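Local coordinates for protein aromatic amino acid aminotransferase I (Candida albicans WO-1, PDB 6HNU) that probably catalyses the pyridoxal-phosphate-dependent transfer of the amino group from aromatic amino acids to 2-oxoglutarate, at residues E143-T148 with F209-C214; R150-K155 with D240-E245; I213-G216 with S222-S225; P248-Q253 with V292-S297; G309-V312 with L317-R320. All coordinates share one frame; numbering follows the deposited sequence.

Interactions 1, 2, 4 and 5 all reach one mixed sheet, whose neighbouring strands 209-212, 242-246, 292-297 and 309-314 supply a segment each. Interactions 1 and 2 share helix 141-152, lie about 8 Å apart between centres and cross along the chain. Interaction 3 folds the loop that leaves strand 209-212, sharing Ile213 and Cys214 with interaction 1. Interactions 4 and 5 follow in series, their strands being hydrogen-bonded neighbours, and interaction 5 lies farthest from interaction 3, about 22 Å between centres. Interactions 1, 3 and 4 touch the cofactor, so the same sheet that forms the core of the large domain also carries part of the pyridoxal-phosphate pocket.

Interaction 1. Residues E143-T148 with F209-C214; sequences EAWDST and FLYTIC. With PLP (pyridoxal-5'-phosphate), chain I.
Three aromatic rings, Trp145, Phe209 and Tyr211, fill the gap between helix and strand, yet no pair of them forms a regular stack. The six-membered ring of Trp145 lies over one face of Tyr211 with centroids 4.2 Å apart, but the planes are tilted by 34°, and the approach is tightest at one corner, where Trp145 CZ3 comes 3.4 Å from Tyr211 CD1. Phe209 meets the same indole rim to rim, its CE1 3.5 Å from Trp145 CH2 and its plane turned 77° from the indole. Trp145 CG stands anti to the backbone N (chi1 171°), which carries the indole out from the helix, with Tyr211 over one face and Phe209 at its rim. Thr148, one turn further on, adds its methyl CG2 at 4.0 Å from Phe209 CE2; its hydroxyl is turned back to Ala144 O and also bonds Tyr321. The indole NE1 is held by Ala169 O, and Tyr211 OH by Asp246. Beyond the cluster the strand leads to the cofactor: Ile213 CD1 packs 3.2 Å from C2A, the methyl of PLP. The axes of helix segment 143-148 and strand 209-212 run nearly antiparallel, 12.1 Å apart at closest approach, while strands 158-162 and 242-246 flank this strand in the sheet and Ile159 and Ile244 extend the apolar layer.

Interaction 2. Residues R150-K155 with D240-E245; sequences RTFCSK and DFLIIE
Phe152, in the last turn of helix 141-152, carries the contact by turning one face of its ring to Leu242 of the strand. Two residues earlier, Arg150 reaches the subunit interface, where its NH2 forms a salt bridge with Asp146 of the second subunit. Thr151 follows and keeps its hydroxyl on Ser147 O, a bond back along the helix, while its methyl CG2 lies over the centre of the Phe152 ring, 3.8 Å above the plane. On the opposite face sits Leu242 CD1, a CH-pi contact 3.4 Å from the ring centroid and only 16° off the normal. The Phe152 ring is therefore sandwiched between two methyl groups, one from its own helix and one from the sheet. With CG anti to the carbonyl carbon (chi1 -63°), the ring of Phe152 projects from the helix end toward the strand. Ile244, two residues beyond Leu242 on the same side of the strand, adds a looser touch, its CD1 4.5 Å from Phe152 CE2. This is helix-on-sheet packing in the large domain of a fold-type I aminotransferase, where helices cover the faces of a mixed, mostly parallel sheet. Phe209 of the neighbouring strand 209-212 touches Phe152, Leu242 and Ile244, and from helix 315-327 Leu317 and Tyr321 also pack on Phe152. At Cys153 the chain leaves helical geometry; its side chain packs on Phe209, and Ser154 then bonds Glu19 through its hydroxyl.

Interaction 3. Residues I213-G216 with S222-S225; sequences ICTG and SSLS. With PLP (pyridoxal-5'-phosphate), chain I.
Cys214 and Leu224 are joined by a backbone hydrogen bond that ties together the two arms of the loop between strand 209-212 and helix 226-239, with just five residues between the segments. Leu224 N donates to Cys214 O at 2.9 Å, with an N-H...O angle of 153°. The same oxygen also receives a CA-H...O contact from Ser223 CA at 3.2 Å, so this carbonyl meets both Ser223 and Leu224. A second tie comes from a side chain: Gly216 N donates to Ser223 OG at 3.1 Å, with an N-H...O angle of 160°. Ser223 OG is anti to the carbonyl carbon (chi1 -52°), which brings the hydroxyl across to the opposing backbone. Beside these polar bonds, Leu224 CD1 packs 3.8 Å from Cys214 CB, an apolar touch that continues onto Ile232 of the following helix. Thr215 takes its hydroxyl elsewhere, to Glu247 and Arg229. The loop matters for the active site because Ile213, at its start, lines the cofactor pocket, and Asn218, which binds pyridoxal phosphate, lies between the two segments, within the loop that these bonds close. After Leu224, Ser225 takes the N-cap of helix 226-239, its OG accepting from Arg228 N. The loop leads from the carboxy end of strand 209-212 to helix 226-239, with Glu247, just after strand 242-246, touching Cys214.

Interaction 4. Residues P248-Q253 with V292-S297; sequences PYYFLQ and VVRLDS. With PLP (pyridoxal-5'-phosphate), chain I.
Tyr250 and Arg294 meet at about a right angle: the guanidinium stands upright on the phenol ring, their planes 87° apart. Arg294 points one edge down, so that NH2 lies 3.1 Å from Tyr250 CG, offset toward the rim, and CZ is 4.5 Å from the ring centroid in a cation-pi contact. An extended chain brings Arg294 this far from the strand, and a salt bridge from Arg294 NE to Asp296 OD1, 2.9 Å, steadies it, while NH1 pairs with Glu245. On the opposite face of Tyr250, NE2 of Gln253 lies over the ring centre and is hydrogen-bonded to Tyr250 O; the phenol OH bonds Val280 O. At the other end the segments converge on the cofactor. Tyr249 OH accepts from O3 of PLP at 2.6 Å, Pro248 CG lies 3.9 Å from its C2, and Ser297 OG donates to phosphate oxygen O1P at 2.5 Å. One water bridges Pro248 O and Ser297 O. Strand 292-297 runs between strands 242-246 and 309-314, and the loop after 242-246 passes beside its carboxy end, with Asn141 of helix 141-152 touching both Pro248 and Ser297.

Interaction 5. Residues G309-V312 with L317-R320; sequences GWIV and LLER
Segment 309-312 lies on strand 309-314, which passes directly into helix 315-327, the helix that holds 317-320; the nearest CA atoms, those of Ile311 and Leu318, are 7.7 Å apart. Across that gap Ile311 and Leu318 point toward each other, and their side chains slide past one another in opposite directions. The branch methyl CG2 of Ile311 touches Leu318 CD2 at 3.7 Å. Ile311 CG2 stands anti to the backbone N, which turns this methyl to the helix, while CG1 leads CD1 off toward Ala144 of helix 141-152. Leu318, with CG anti to its carbonyl carbon (chi1 -74°), spreads its two methyls over the strand backbone: CD1 lies 3.8 Å from Ile311 O, and CD2 reaches 4.5 Å from Val312 C. The contact is thus apolar and small, a strand and the helix that follows it folding back on each other. Within the helix, Arg320 and Glu319 form a side-on salt bridge, NE to OE1 at 2.8 Å and NH1 to OE2 at 2.9 Å. Strand 309-314 pairs antiparallel with 133-138 on one side and with 292-297 on the other, whose Val293 packs on Ile311; helix 315-327 covers this part of the sheet beside helix 141-152, where Arg320 packs on Thr151.

Interaction 1. Residues E143-T148 with F209-C214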
# COMPACT_ATOMS: atom_id res chain seq x y z
N GLU B 143 -2.92 0.34 6.54
CA GLU B 143 -1.74 1.13 6.09
C GLU B 143 -1.71 2.43 6.89
O GLU B 143 -0.61 2.76 7.43
CB GLU B 143 -1.79 1.44 4.60
CG GLU B 143 -0.71 2.43 4.21
CD GLU B 143 -1.14 3.88 4.21
OE1 GLU B 143 -2.07 4.20 3.43
OE2 GLU B 143 -0.52 4.70 4.93
N ALA B 144 -2.85 3.14 7.01
CA ALA B 144 -2.84 4.46 7.68
C ALA B 144 -2.31 4.30 9.11
O ALA B 144 -1.55 5.15 9.54
CB ALA B 144 -4.20 5.11 7.63
N TRP B 145 -2.64 3.21 9.81
CA TRP B 145 -2.14 2.93 11.18
C TRP B 145 -0.62 2.67 11.16
O TRP B 145 0.15 3.26 11.99
CB TRP B 145 -2.94 1.77 11.79
CG TRP B 145 -2.33 1.31 13.07
CD1 TRP B 145 -1.83 0.08 13.34
CD2 TRP B 145 -2.15 2.10 14.26
NE1 TRP B 145 -1.30 0.05 14.61
CE2 TRP B 145 -1.51 1.26 15.21
CE3 TRP B 145 -2.40 3.44 14.60
CZ2 TRP B 145 -1.14 1.70 16.47
CZ3 TRP B 145 -2.05 3.87 15.87
CH2 TRP B 145 -1.45 2.99 16.78
N ASP B 146 -0.15 1.85 10.23
CA ASP B 146 1.30 1.58 10.09
C ASP B 146 2.02 2.91 9.90
O ASP B 146 3.00 3.17 10.65
CB ASP B 146 1.57 0.58 8.97
CG ASP B 146 3.04 0.19 8.88
OD1 ASP B 146 3.52 -0.39 9.84
OD2 ASP B 146 3.62 0.39 7.85
N SER B 147 1.49 3.75 9.02
CA SER B 147 2.05 5.09 8.69
C SER B 147 1.97 6.04 9.88
O SER B 147 2.94 6.82 10.04
CB SER B 147 1.41 5.71 7.47
OG SER B 147 1.62 4.85 6.35
N THR B 148 0.90 5.96 10.70
CA THR B 148 0.76 6.77 11.94
C THR B 148 1.92 6.44 12.89
O THR B 148 2.55 7.37 13.42
CB THR B 148 -0.60 6.53 12.60
OG1 THR B 148 -1.60 6.90 11.63
CG2 THR B 148 -0.75 7.27 13.91
N PHE B 209 0.60 9.34 21.78
CA PHE B 209 -0.84 9.44 21.48
C PHE B 209 -1.62 8.31 22.14
O PHE B 209 -1.07 7.30 22.65
CB PHE B 209 -1.02 9.47 19.95
CG PHE B 209 -0.56 8.26 19.18
CD1 PHE B 209 -1.24 7.05 19.23
CD2 PHE B 209 0.50 8.37 18.29
CE1 PHE B 209 -0.82 5.97 18.49
CE2 PHE B 209 0.89 7.29 17.52
CZ PHE B 209 0.22 6.08 17.62
N LEU B 210 -2.93 8.46 22.03
CA LEU B 210 -3.93 7.42 22.36
C LEU B 210 -4.54 6.91 21.07
O LEU B 210 -4.92 7.74 20.22
CB LEU B 210 -5.00 8.00 23.30
CG LEU B 210 -6.27 7.16 23.40
CD1 LEU B 210 -6.03 5.88 24.16
CD2 LEU B 210 -7.40 7.95 24.06
N TYR B 211 -4.55 5.59 20.91
CA TYR B 211 -5.14 4.87 19.77
C TYR B 211 -6.50 4.36 20.25
O TYR B 211 -6.53 3.57 21.18
CB TYR B 211 -4.21 3.72 19.32
CG TYR B 211 -4.82 2.75 18.33
CD1 TYR B 211 -5.11 3.14 17.03
CD2 TYR B 211 -5.14 1.46 18.71
CE1 TYR B 211 -5.71 2.28 16.13
CE2 TYR B 211 -5.74 0.57 17.82
CZ TYR B 211 -6.03 0.99 16.54
OH TYR B 211 -6.63 0.13 15.68
N THR B 212 -7.58 4.80 19.61
CA THR B 212 -8.96 4.46 20.01
C THR B 212 -9.77 4.04 18.79
O THR B 212 -9.84 4.78 17.80
CB THR B 212 -9.60 5.59 20.84
OG1 THR B 212 -10.92 5.19 21.17
CG2 THR B 212 -9.68 6.93 20.14
N ILE B 213 -10.44 2.91 18.91
CA ILE B 213 -11.50 2.53 17.94
C ILE B 213 -12.81 2.92 18.62
O ILE B 213 -13.48 2.05 19.21
CB ILE B 213 -11.39 1.04 17.62
CG1 ILE B 213 -9.95 0.64 17.29
CG2 ILE B 213 -12.35 0.67 16.50
CD1 ILE B 213 -9.64 -0.83 17.47
N CYS B 214 -13.17 4.21 18.57
CA CYS B 214 -14.08 4.75 19.59
C CYS B 214 -15.53 4.43 19.23
O CYS B 214 -16.35 4.52 20.13
CB CYS B 214 -13.80 6.21 19.84
SG CYS B 214 -13.66 7.22 18.35
N1 PLP I . -8.86 -0.85 12.08
C2 PLP I . -9.66 -1.59 12.86
C2A PLP I . -9.76 -1.24 14.30
C3 PLP I . -10.37 -2.67 12.35
O3 PLP I . -11.11 -3.42 13.22
C4 PLP I . -10.24 -2.99 10.98
C4A PLP I . -10.95 -4.14 10.43
C5 PLP I . -9.43 -2.18 10.17
C6 PLP I . -8.75 -1.15 10.77
C5A PLP I . -9.18 -2.51 8.72
O4P PLP I . -9.32 -1.32 7.89
P PLP I . -9.01 -1.28 6.37
O1P PLP I . -9.47 0.11 6.02
O2P PLP I . -9.84 -2.42 5.72
O3P PLP I . -7.51 -1.50 6.20

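Interaction 2. Residues R150-K155 with D240-E245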
# COMPACT_ATOMS: atom_id res chain seq x y z
N ARG B 150 4.74 5.24 12.14
CA ARG B 150 6.05 5.67 11.56
C ARG B 150 6.24 7.19 11.63
O ARG B 150 7.41 7.61 11.54
CB ARG B 150 6.23 5.14 10.14
CG ARG B 150 6.25 3.63 10.07
CD ARG B 150 6.13 3.08 8.66
NE ARG B 150 7.42 3.11 8.02
CZ ARG B 150 7.69 2.68 6.78
NH1 ARG B 150 8.92 2.71 6.35
NH2 ARG B 150 6.72 2.23 5.99
N THR B 151 5.16 7.96 11.70
CA THR B 151 5.14 9.44 11.70
C THR B 151 5.35 9.96 13.13
O THR B 151 6.10 10.92 13.28
CB THR B 151 3.84 9.93 11.08
OG1 THR B 151 3.82 9.41 9.75
CG2 THR B 151 3.67 11.43 11.12
N PHE B 152 4.76 9.32 14.16
CA PHE B 152 4.74 9.89 15.53
C PHE B 152 5.58 9.09 16.54
O PHE B 152 5.72 9.57 17.65
CB PHE B 152 3.30 10.01 16.02
CG PHE B 152 2.48 10.95 15.19
CD1 PHE B 152 2.79 12.30 15.14
CD2 PHE B 152 1.43 10.49 14.42
CE1 PHE B 152 2.02 13.18 14.39
CE2 PHE B 152 0.69 11.36 13.65
CZ PHE B 152 0.98 12.70 13.63
N CYS B 153 6.15 7.96 16.16
CA CYS B 153 6.82 7.04 17.12
C CYS B 153 8.20 6.60 16.64
O CYS B 153 8.32 6.21 15.48
CB CYS B 153 5.97 5.81 17.34
SG CYS B 153 4.33 6.20 18.02
N SER B 154 9.20 6.66 17.55
CA SER B 154 10.52 6.01 17.42
C SER B 154 10.48 4.76 18.30
O SER B 154 9.62 4.70 19.24
CB SER B 154 11.65 6.96 17.82
OG SER B 154 11.50 8.29 17.26
N LYS B 155 11.36 3.79 18.02
CA LYS B 155 11.53 2.57 18.84
C LYS B 155 11.71 2.96 20.31
O LYS B 155 12.42 3.95 20.58
CB LYS B 155 12.72 1.76 18.35
CG LYS B 155 12.96 0.51 19.18
CD LYS B 155 14.22 -0.27 18.85
CE LYS B 155 14.69 -1.09 20.05
NZ LYS B 155 15.83 -1.97 19.71
N ASP B 240 -0.96 16.99 26.45
CA ASP B 240 -0.34 17.21 25.12
C ASP B 240 0.09 15.90 24.45
O ASP B 240 1.26 15.74 24.12
CB ASP B 240 0.82 18.20 25.22
CG ASP B 240 1.33 18.64 23.86
OD1 ASP B 240 0.53 18.60 22.90
OD2 ASP B 240 2.53 18.96 23.78
N PHE B 241 -0.87 15.02 24.13
CA PHE B 241 -0.65 13.85 23.27
C PHE B 241 -1.74 13.91 22.19
O PHE B 241 -2.76 14.61 22.40
CB PHE B 241 -0.56 12.53 24.05
CG PHE B 241 -1.76 12.17 24.90
CD1 PHE B 241 -2.91 11.63 24.33
CD2 PHE B 241 -1.74 12.35 26.27
CE1 PHE B 241 -4.02 11.36 25.12
CE2 PHE B 241 -2.83 12.03 27.06
CZ PHE B 241 -3.96 11.52 26.49
N LEU B 242 -1.53 13.23 21.07
CA LEU B 242 -2.53 13.17 19.98
C LEU B 242 -3.58 12.11 20.27
O LEU B 242 -3.37 11.19 21.07
CB LEU B 242 -1.85 12.86 18.64
CG LEU B 242 -0.66 13.74 18.28
CD1 LEU B 242 0.13 13.13 17.16
CD2 LEU B 242 -1.10 15.13 17.93
N ILE B 243 -4.69 12.18 19.55
CA ILE B 243 -5.67 11.07 19.57
C ILE B 243 -5.75 10.54 18.15
O ILE B 243 -6.00 11.36 17.23
CB ILE B 243 -7.05 11.50 20.11
CG1 ILE B 243 -7.01 11.87 21.59
CG2 ILE B 243 -8.11 10.45 19.81
CD1 ILE B 243 -8.25 12.60 22.06
N ILE B 244 -5.55 9.24 18.00
CA ILE B 244 -5.68 8.58 16.69
C ILE B 244 -6.97 7.80 16.79
O ILE B 244 -7.02 6.82 17.55
CB ILE B 244 -4.46 7.69 16.39
CG1 ILE B 244 -3.10 8.36 16.62
CG2 ILE B 244 -4.59 7.08 15.00
CD1 ILE B 244 -2.83 9.66 15.85
N GLU B 245 -7.96 8.22 16.01
CA GLU B 245 -9.30 7.62 16.02
C GLU B 245 -9.35 6.79 14.73
O GLU B 245 -9.45 7.31 13.61
CB GLU B 245 -10.47 8.60 16.28
CG GLU B 245 -10.78 9.65 15.21
CD GLU B 245 -11.99 10.53 15.47
OE1 GLU B 245 -12.82 10.17 16.36
OE2 GLU B 245 -12.20 11.53 14.69

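Interaction 3. Residues I213-G216 with S222-S225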
# COMPACT_ATOMS: atom_id res chain seq x y z
N ILE B 213 -10.44 2.91 18.91
CA ILE B 213 -11.50 2.53 17.94
C ILE B 213 -12.81 2.92 18.62
O ILE B 213 -13.48 2.05 19.21
CB ILE B 213 -11.39 1.04 17.62
CG1 ILE B 213 -9.95 0.64 17.29
CG2 ILE B 213 -12.35 0.67 16.50
CD1 ILE B 213 -9.64 -0.83 17.47
N CYS B 214 -13.17 4.21 18.57
CA CYS B 214 -14.08 4.75 19.59
C CYS B 214 -15.53 4.43 19.23
O CYS B 214 -16.35 4.52 20.13
CB CYS B 214 -13.80 6.21 19.84
SG CYS B 214 -13.66 7.22 18.35
N THR B 215 -15.84 4.09 17.98
CA THR B 215 -17.20 3.73 17.51
C THR B 215 -17.26 2.26 17.10
O THR B 215 -16.62 1.88 16.10
CB THR B 215 -17.67 4.65 16.37
OG1 THR B 215 -17.38 6.00 16.75
CG2 THR B 215 -19.15 4.50 16.10
N GLY B 216 -18.02 1.43 17.81
CA GLY B 216 -18.10 0.00 17.46
C GLY B 216 -16.77 -0.68 17.76
O GLY B 216 -16.25 -1.47 16.90
N SER B 222 -18.29 -1.66 22.27
CA SER B 222 -18.59 -0.42 23.01
C SER B 222 -18.47 0.81 22.07
O SER B 222 -17.77 0.79 21.05
CB SER B 222 -17.69 -0.32 24.24
OG SER B 222 -16.38 0.05 23.88
N SER B 223 -19.11 1.91 22.38
CA SER B 223 -18.85 3.18 21.66
C SER B 223 -18.72 4.28 22.69
O SER B 223 -19.60 4.35 23.58
CB SER B 223 -19.95 3.52 20.65
OG SER B 223 -20.22 2.48 19.76
N LEU B 224 -17.66 5.08 22.65
CA LEU B 224 -17.54 6.17 23.65
C LEU B 224 -18.67 7.17 23.44
O LEU B 224 -18.90 7.62 22.30
CB LEU B 224 -16.19 6.84 23.53
CG LEU B 224 -15.02 5.99 24.00
CD1 LEU B 224 -13.72 6.68 23.65
CD2 LEU B 224 -15.12 5.75 25.50
N SER B 225 -19.38 7.48 24.53
CA SER B 225 -20.42 8.54 24.58
C SER B 225 -19.80 9.90 24.24
O SER B 225 -18.57 10.10 24.40
CB SER B 225 -21.05 8.56 25.97
OG SER B 225 -20.12 9.12 26.89
N1 PLP I . -8.86 -0.85 12.08
C2 PLP I . -9.66 -1.59 12.86
C2A PLP I . -9.76 -1.24 14.30
C3 PLP I . -10.37 -2.67 12.35
O3 PLP I . -11.11 -3.42 13.22
C4 PLP I . -10.24 -2.99 10.98
C4A PLP I . -10.95 -4.14 10.43
C5 PLP I . -9.43 -2.18 10.17
C6 PLP I . -8.75 -1.15 10.77
C5A PLP I . -9.18 -2.51 8.72
O4P PLP I . -9.32 -1.32 7.89
P PLP I . -9.01 -1.28 6.37
O1P PLP I . -9.47 0.11 6.02
O2P PLP I . -9.84 -2.42 5.72
O3P PLP I . -7.51 -1.50 6.20

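Interaction 4. Residues P248-Q253 with V292-S297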
# COMPACT_ATOMS: atom_id res chain seq x y z
N PRO B 248 -13.15 2.75 11.19
CA PRO B 248 -13.76 2.09 10.03
C PRO B 248 -15.26 1.77 10.25
O PRO B 248 -15.99 1.58 9.28
CB PRO B 248 -12.93 0.83 9.87
CG PRO B 248 -12.50 0.52 11.31
CD PRO B 248 -12.30 1.86 11.99
N TYR B 249 -15.72 1.76 11.50
CA TYR B 249 -17.09 1.33 11.83
C TYR B 249 -17.98 2.55 12.12
O TYR B 249 -19.11 2.35 12.58
CB TYR B 249 -17.08 0.39 13.04
CG TYR B 249 -16.15 -0.79 12.96
CD1 TYR B 249 -16.31 -1.79 12.01
CD2 TYR B 249 -15.10 -0.91 13.84
CE1 TYR B 249 -15.47 -2.88 11.96
CE2 TYR B 249 -14.26 -2.01 13.82
CZ TYR B 249 -14.44 -3.00 12.87
OH TYR B 249 -13.62 -4.10 12.81
N TYR B 250 -17.51 3.78 11.88
CA TYR B 250 -18.27 5.00 12.22
C TYR B 250 -19.67 4.96 11.62
O TYR B 250 -20.60 5.37 12.29
CB TYR B 250 -17.57 6.27 11.72
CG TYR B 250 -18.22 7.53 12.23
CD1 TYR B 250 -18.01 7.98 13.52
CD2 TYR B 250 -19.05 8.28 11.40
CE1 TYR B 250 -18.57 9.14 13.99
CE2 TYR B 250 -19.64 9.44 11.86
CZ TYR B 250 -19.41 9.87 13.15
OH TYR B 250 -19.98 10.99 13.60
N PHE B 251 -19.86 4.42 10.43
CA PHE B 251 -21.18 4.46 9.75
C PHE B 251 -21.92 3.14 10.02
O PHE B 251 -22.93 2.88 9.35
CB PHE B 251 -20.99 4.88 8.29
CG PHE B 251 -20.75 6.36 8.15
CD1 PHE B 251 -21.67 7.27 8.67
CD2 PHE B 251 -19.57 6.84 7.62
CE1 PHE B 251 -21.43 8.63 8.61
CE2 PHE B 251 -19.33 8.21 7.57
CZ PHE B 251 -20.26 9.10 8.05
N LEU B 252 -21.45 2.33 10.99
CA LEU B 252 -22.24 1.19 11.50
C LEU B 252 -22.91 1.62 12.80
O LEU B 252 -23.38 0.73 13.54
CB LEU B 252 -21.35 -0.04 11.70
CG LEU B 252 -20.54 -0.46 10.47
CD1 LEU B 252 -19.87 -1.80 10.70
CD2 LEU B 252 -21.41 -0.53 9.22
N GLN B 253 -23.01 2.92 13.07
CA GLN B 253 -23.93 3.42 14.13
C GLN B 253 -25.36 2.93 13.84
O GLN B 253 -25.76 2.77 12.66
CB GLN B 253 -23.82 4.92 14.31
CG GLN B 253 -22.50 5.29 14.99
CD GLN B 253 -22.29 6.77 15.05
OE1 GLN B 253 -22.94 7.48 15.81
NE2 GLN B 253 -21.43 7.29 14.19
N VAL B 292 -6.03 15.77 16.75
CA VAL B 292 -6.71 14.50 16.35
C VAL B 292 -6.26 14.13 14.93
O VAL B 292 -6.29 15.01 14.05
CB VAL B 292 -8.23 14.54 16.50
CG1 VAL B 292 -8.88 13.22 16.12
CG2 VAL B 292 -8.64 14.91 17.90
N VAL B 293 -5.94 12.85 14.73
CA VAL B 293 -5.82 12.25 13.38
C VAL B 293 -6.88 11.17 13.28
O VAL B 293 -6.91 10.28 14.15
CB VAL B 293 -4.40 11.76 13.08
CG1 VAL B 293 -4.26 11.27 11.65
CG2 VAL B 293 -3.38 12.86 13.33
N ARG B 294 -7.71 11.27 12.26
CA ARG B 294 -8.78 10.28 11.98
C ARG B 294 -8.37 9.38 10.81
O ARG B 294 -7.92 9.89 9.75
CB ARG B 294 -10.10 10.99 11.71
CG ARG B 294 -11.25 10.07 11.34
CD ARG B 294 -12.51 10.85 11.01
NE ARG B 294 -13.68 10.01 10.91
CZ ARG B 294 -14.50 9.70 11.91
NH1 ARG B 294 -14.24 10.09 13.12
NH2 ARG B 294 -15.54 8.91 11.69
N LEU B 295 -8.52 8.08 10.98
CA LEU B 295 -8.30 7.06 9.92
C LEU B 295 -9.67 6.64 9.41
O LEU B 295 -10.44 5.97 10.14
CB LEU B 295 -7.47 5.88 10.45
CG LEU B 295 -6.32 6.25 11.38
CD1 LEU B 295 -5.59 5.00 11.82
CD2 LEU B 295 -5.35 7.24 10.75
N ASP B 296 -10.02 7.08 8.21
CA ASP B 296 -11.31 6.74 7.57
C ASP B 296 -11.14 5.73 6.46
O ASP B 296 -10.13 5.79 5.72
CB ASP B 296 -11.96 8.00 6.96
CG ASP B 296 -12.78 8.81 7.94
OD1 ASP B 296 -13.65 8.21 8.59
OD2 ASP B 296 -12.61 10.07 7.97
N SER B 297 -12.10 4.82 6.29
CA SER B 297 -11.99 3.74 5.30
C SER B 297 -13.33 3.49 4.62
O SER B 297 -14.37 3.59 5.28
CB SER B 297 -11.55 2.48 5.96
OG SER B 297 -11.34 1.47 4.99
N1 PLP I . -8.86 -0.85 12.08
C2 PLP I . -9.66 -1.59 12.86
C2A PLP I . -9.76 -1.24 14.30
C3 PLP I . -10.37 -2.67 12.35
O3 PLP I . -11.11 -3.42 13.22
C4 PLP I . -10.24 -2.99 10.98
C4A PLP I . -10.95 -4.14 10.43
C5 PLP I . -9.43 -2.18 10.17
C6 PLP I . -8.75 -1.15 10.77
C5A PLP I . -9.18 -2.51 8.72
O4P PLP I . -9.32 -1.32 7.89
P PLP I . -9.01 -1.28 6.37
O1P PLP I . -9.47 0.11 6.02
O2P PLP I . -9.84 -2.42 5.72
O3P PLP I . -7.51 -1.50 6.20
O HOH W 1 -15.08 1.25 6.59

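Interaction 5. Residues G309-V312 with L317-R320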
# COMPACT_ATOMS: atom_id res chain seq x y z
N GLY B 309 -8.83 4.58 1.57
CA GLY B 309 -9.37 5.33 2.68
C GLY B 309 -8.75 6.70 2.65
O GLY B 309 -8.18 7.13 1.58
N TRP B 310 -8.88 7.39 3.75
CA TRP B 310 -8.26 8.72 3.85
C TRP B 310 -7.89 9.01 5.31
O TRP B 310 -8.26 8.26 6.25
CB TRP B 310 -9.14 9.80 3.19
CG TRP B 310 -10.46 10.00 3.83
CD1 TRP B 310 -10.79 10.97 4.72
CD2 TRP B 310 -11.64 9.19 3.65
NE1 TRP B 310 -12.10 10.83 5.08
CE2 TRP B 310 -12.64 9.75 4.47
CE3 TRP B 310 -11.93 8.05 2.90
CZ2 TRP B 310 -13.92 9.21 4.54
CZ3 TRP B 310 -13.20 7.51 2.98
CH2 TRP B 310 -14.17 8.09 3.79
N ILE B 311 -7.14 10.08 5.48
CA ILE B 311 -6.62 10.49 6.81
C ILE B 311 -6.99 11.95 6.95
O ILE B 311 -6.71 12.71 6.00
CB ILE B 311 -5.11 10.22 6.91
CG1 ILE B 311 -4.78 8.74 6.68
CG2 ILE B 311 -4.53 10.71 8.22
CD1 ILE B 311 -3.31 8.46 6.37
N VAL B 312 -7.61 12.32 8.07
CA VAL B 312 -8.02 13.70 8.41
C VAL B 312 -7.13 14.20 9.54
O VAL B 312 -6.99 13.52 10.57
CB VAL B 312 -9.49 13.83 8.78
CG1 VAL B 312 -9.90 15.29 8.77
CG2 VAL B 312 -10.38 12.98 7.87
N LEU B 317 0.93 18.01 9.78
CA LEU B 317 1.18 16.59 10.15
C LEU B 317 0.89 15.71 8.92
O LEU B 317 1.70 14.82 8.65
CB LEU B 317 0.33 16.18 11.37
CG LEU B 317 0.53 17.01 12.64
CD1 LEU B 317 -0.34 16.47 13.79
CD2 LEU B 317 1.99 17.09 13.07
N LEU B 318 -0.17 15.99 8.17
CA LEU B 318 -0.55 15.25 6.95
C LEU B 318 0.60 15.31 5.94
O LEU B 318 0.83 14.31 5.27
CB LEU B 318 -1.85 15.78 6.33
CG LEU B 318 -3.14 15.43 7.06
CD1 LEU B 318 -4.36 15.63 6.18
CD2 LEU B 318 -3.12 14.04 7.56
N GLU B 319 1.33 16.43 5.88
CA GLU B 319 2.47 16.58 4.94
C GLU B 319 3.54 15.53 5.24
O GLU B 319 4.10 15.00 4.28
CB GLU B 319 2.99 18.02 4.96
CG GLU B 319 4.11 18.25 3.96
CD GLU B 319 5.47 17.88 4.51
OE1 GLU B 319 5.57 17.78 5.76
OE2 GLU B 319 6.42 17.63 3.69
N ARG B 320 3.81 15.20 6.51
CA ARG B 320 4.77 14.14 6.89
C ARG B 320 4.25 12.75 6.48
O ARG B 320 5.06 11.91 6.06
CB ARG B 320 5.08 14.19 8.39
CG ARG B 320 5.83 15.45 8.81
CD ARG B 320 7.28 15.47 8.35
NE ARG B 320 7.47 16.11 7.05
CZ ARG B 320 8.63 16.18 6.40
NH1 ARG B 320 8.69 16.84 5.25
NH2 ARG B 320 9.73 15.62 6.89